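Local coordinates for putative uncharacterized protein smu.1108c (Streptococcus mutans, PDB 3L7Y), which is uncharacterised but belongs to the haloacid dehalogenase-like hydrolases, binds magnesium and is probably a phosphatase, at residues A[42-47]-A[86-91]. Residues are numbered along the deposited sequence; the frame is centred on the assembly and turned at random.
Sequences TDMDGT and REHFPD. With MG (magnesium ion), chain B.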
loop_
_atom_site.group_PDB
_atom_site.type_symbol
_atom_site.label_atom_id
_atom_site.label_comp_id
_atom_site.label_asym_id
_atom_site.label_seq_id
_atom_site.Cartn_x
_atom_site.Cartn_y
_atom_site.Cartn_z
ATOM N N THR A 42 -3.049 8.241 4.929
ATOM C CA THR A 42 -1.705 7.894 5.349
ATOM C C THR A 42 -1.250 6.508 4.941
ATOM O O THR A 42 -1.990 5.518 5.042
ATOM C CB THR A 42 -1.545 8.003 6.862
ATOM O OG1 THR A 42 -0.167 7.823 7.202
ATOM C CG2 THR A 42 -2.373 6.931 7.554
ATOM N N ASP A 43 -0.004 6.440 4.502
ATOM C CA ASP A 43 0.671 5.163 4.384
ATOM C C ASP A 43 0.796 4.542 5.785
ATOM O O ASP A 43 0.684 5.257 6.789
ATOM C CB ASP A 43 2.040 5.378 3.771
ATOM C CG ASP A 43 2.809 4.105 3.638
ATOM O OD1 ASP A 43 2.170 3.054 3.407
ATOM O OD2 ASP A 43 4.042 4.157 3.786
ATOM N N MET A 44 1.025 3.226 5.857
ATOM C CA MET A 44 1.130 2.529 7.145
ATOM C C MET A 44 2.567 2.223 7.583
ATOM O O MET A 44 3.142 2.936 8.414
ATOM C CB MET A 44 0.288 1.247 7.128
ATOM C CG MET A 44 -1.197 1.516 7.200
ATOM S SD MET A 44 -1.642 2.221 8.794
ATOM C CE MET A 44 -1.477 0.772 9.841
ATOM N N ASP A 45 3.137 1.158 7.022
ATOM C CA ASP A 45 4.516 0.772 7.302
ATOM C C ASP A 45 5.485 1.910 6.981
ATOM O O ASP A 45 5.511 2.379 5.857
ATOM C CB ASP A 45 4.899 -0.455 6.466
ATOM C CG ASP A 45 4.011 -1.667 6.760
ATOM O OD1 ASP A 45 3.794 -1.988 7.948
ATOM O OD2 ASP A 45 3.519 -2.290 5.801
ATOM N N GLY A 46 6.275 2.339 7.965
ATOM C CA GLY A 46 7.291 3.365 7.756
ATOM C C GLY A 46 6.766 4.785 7.868
ATOM O O GLY A 46 7.525 5.743 7.752
ATOM N N THR A 47 5.460 4.911 8.097
ATOM C CA THR A 47 4.778 6.193 8.104
ATOM C C THR A 47 3.879 6.307 9.342
ATOM O O THR A 47 4.324 6.811 10.372
ATOM C CB THR A 47 3.960 6.403 6.808
ATOM O OG1 THR A 47 4.825 6.277 5.670
ATOM C CG2 THR A 47 3.322 7.799 6.795
ATOM N N ARG A 86 -7.004 -3.888 8.684
ATOM C CA ARG A 86 -8.074 -3.616 9.633
ATOM C C ARG A 86 -7.632 -4.021 11.033
ATOM O O ARG A 86 -8.095 -3.453 12.021
ATOM C CB ARG A 86 -9.358 -4.355 9.255
ATOM C CG ARG A 86 -9.222 -5.851 9.370
ATOM C CD ARG A 86 -10.481 -6.485 9.910
ATOM N NE ARG A 86 -11.541 -6.593 8.918
ATOM C CZ ARG A 86 -11.673 -7.613 8.073
ATOM N NH1 ARG A 86 -10.795 -8.610 8.080
ATOM N NH2 ARG A 86 -12.683 -7.634 7.214
ATOM N N GLU A 87 -6.733 -5.000 11.114
ATOM C CA GLU A 87 -6.284 -5.520 12.409
ATOM C C GLU A 87 -5.614 -4.421 13.236
ATOM O O GLU A 87 -5.560 -4.501 14.465
ATOM C CB GLU A 87 -5.293 -6.672 12.225
ATOM C CG GLU A 87 -5.901 -7.996 11.790
ATOM C CD GLU A 87 -4.852 -9.092 11.689
ATOM O OE1 GLU A 87 -5.165 -10.248 12.003
ATOM O OE2 GLU A 87 -3.704 -8.789 11.311
ATOM N N HIS A 88 -5.091 -3.400 12.559
ATOM C CA HIS A 88 -4.413 -2.302 13.248
ATOM C C HIS A 88 -5.421 -1.376 13.942
ATOM O O HIS A 88 -5.065 -0.592 14.818
ATOM C CB HIS A 88 -3.560 -1.482 12.264
ATOM C CG HIS A 88 -2.355 -2.204 11.743
ATOM N ND1 HIS A 88 -1.212 -2.384 12.491
ATOM C CD2 HIS A 88 -2.103 -2.760 10.534
ATOM C CE1 HIS A 88 -0.315 -3.033 11.775
ATOM N NE2 HIS A 88 -0.831 -3.275 10.582
ATOM N N PHE A 89 -6.681 -1.467 13.534
ATOM C CA PHE A 89 -7.739 -0.611 14.056
ATOM C C PHE A 89 -8.907 -1.462 14.584
ATOM O O PHE A 89 -10.053 -1.325 14.140
ATOM C CB PHE A 89 -8.191 0.348 12.954
ATOM C CG PHE A 89 -7.058 1.155 12.360
ATOM C CD1 PHE A 89 -6.438 0.759 11.185
ATOM C CD2 PHE A 89 -6.606 2.299 12.987
ATOM C CE1 PHE A 89 -5.395 1.504 10.643
ATOM C CE2 PHE A 89 -5.561 3.035 12.456
ATOM C CZ PHE A 89 -4.953 2.637 11.280
ATOM N N PRO A 90 -8.616 -2.332 15.557
ATOM C CA PRO A 90 -9.591 -3.343 15.990
ATOM C C PRO A 90 -10.907 -2.713 16.411
ATOM O O PRO A 90 -11.965 -3.298 16.153
ATOM C CB PRO A 90 -8.924 -3.992 17.212
ATOM C CG PRO A 90 -7.494 -3.573 17.177
ATOM C CD PRO A 90 -7.433 -2.277 16.430
ATOM N N ASP A 91 -10.841 -1.543 17.045
ATOM C CA ASP A 91 -12.022 -0.956 17.660
ATOM C C ASP A 91 -12.659 0.162 16.845
ATOM O O ASP A 91 -13.669 0.723 17.260
ATOM C CB ASP A 91 -11.699 -0.425 19.065
ATOM C CG ASP A 91 -11.174 -1.504 20.005
ATOM O OD1 ASP A 91 -11.570 -2.684 19.864
ATOM O OD2 ASP A 91 -10.362 -1.157 20.889
HETATM MG MG MG B . 5.873 2.558 3.555
HETATM O O HOH W 1 4.325 0.515 3.357
HETATM O O HOH W 2 7.092 1.067 1.973
HETATM O O HOH W 3 5.071 3.062 1.283
HETATM O O HOH W 4 8.202 1.958 4.148
#
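Met44 reaches from the metal-binding segment after strand 39-42 of the haloacid dehalogenase fold to His88 and Phe89, the third and fourth residues of the type I turn Arg86 to Phe89, at the end of helix 82-86. The segment carries the DxD signature of the family, and Met44 is its middle residue, turned the other way from the magnesium site. Its chain leaves with CG anti to the carbonyl carbon (chi1 -73°) and then bends twice, at chi2 and chi3, which brings the terminal methyl over the His88 ring and beside Phe89. Met44 CE lies over one face of His88, 3.9 Å from the ring centroid and displaced toward the rim, a CH-pi contact. The closest approach is 3.6 Å, from Met44 CE to His88 CG. The sulfur serves the other aromatic: Met44 SD sits at the edge of Phe89, 5.3 Å from its centroid, in a Met-aromatic contact. Met44 CE also comes within 4.1 Å of Phe89 CE1. No hydrogen bond crosses here, so the join is one of apolar and aromatic packing. Val76 of strand 73-77 touches both Met44 and Phe89, linking the turn to the central sheet, and the Tyr55 hydroxyl hydrogen-bonds to the backbone oxygen of His88.

On the other side of this segment, magnesium is bound by Asp43 OD2, the backbone oxygen of Asp45, four waters and Asp252. Lys229 forms a salt bridge with Asp43 OD1. Thr47 OG1 donates to Asp43 OD2 over 2.9 Å, meeting it on the anti side and 30° out of the carboxylate plane, while the same oxygen holds the metal at 2.4 Å.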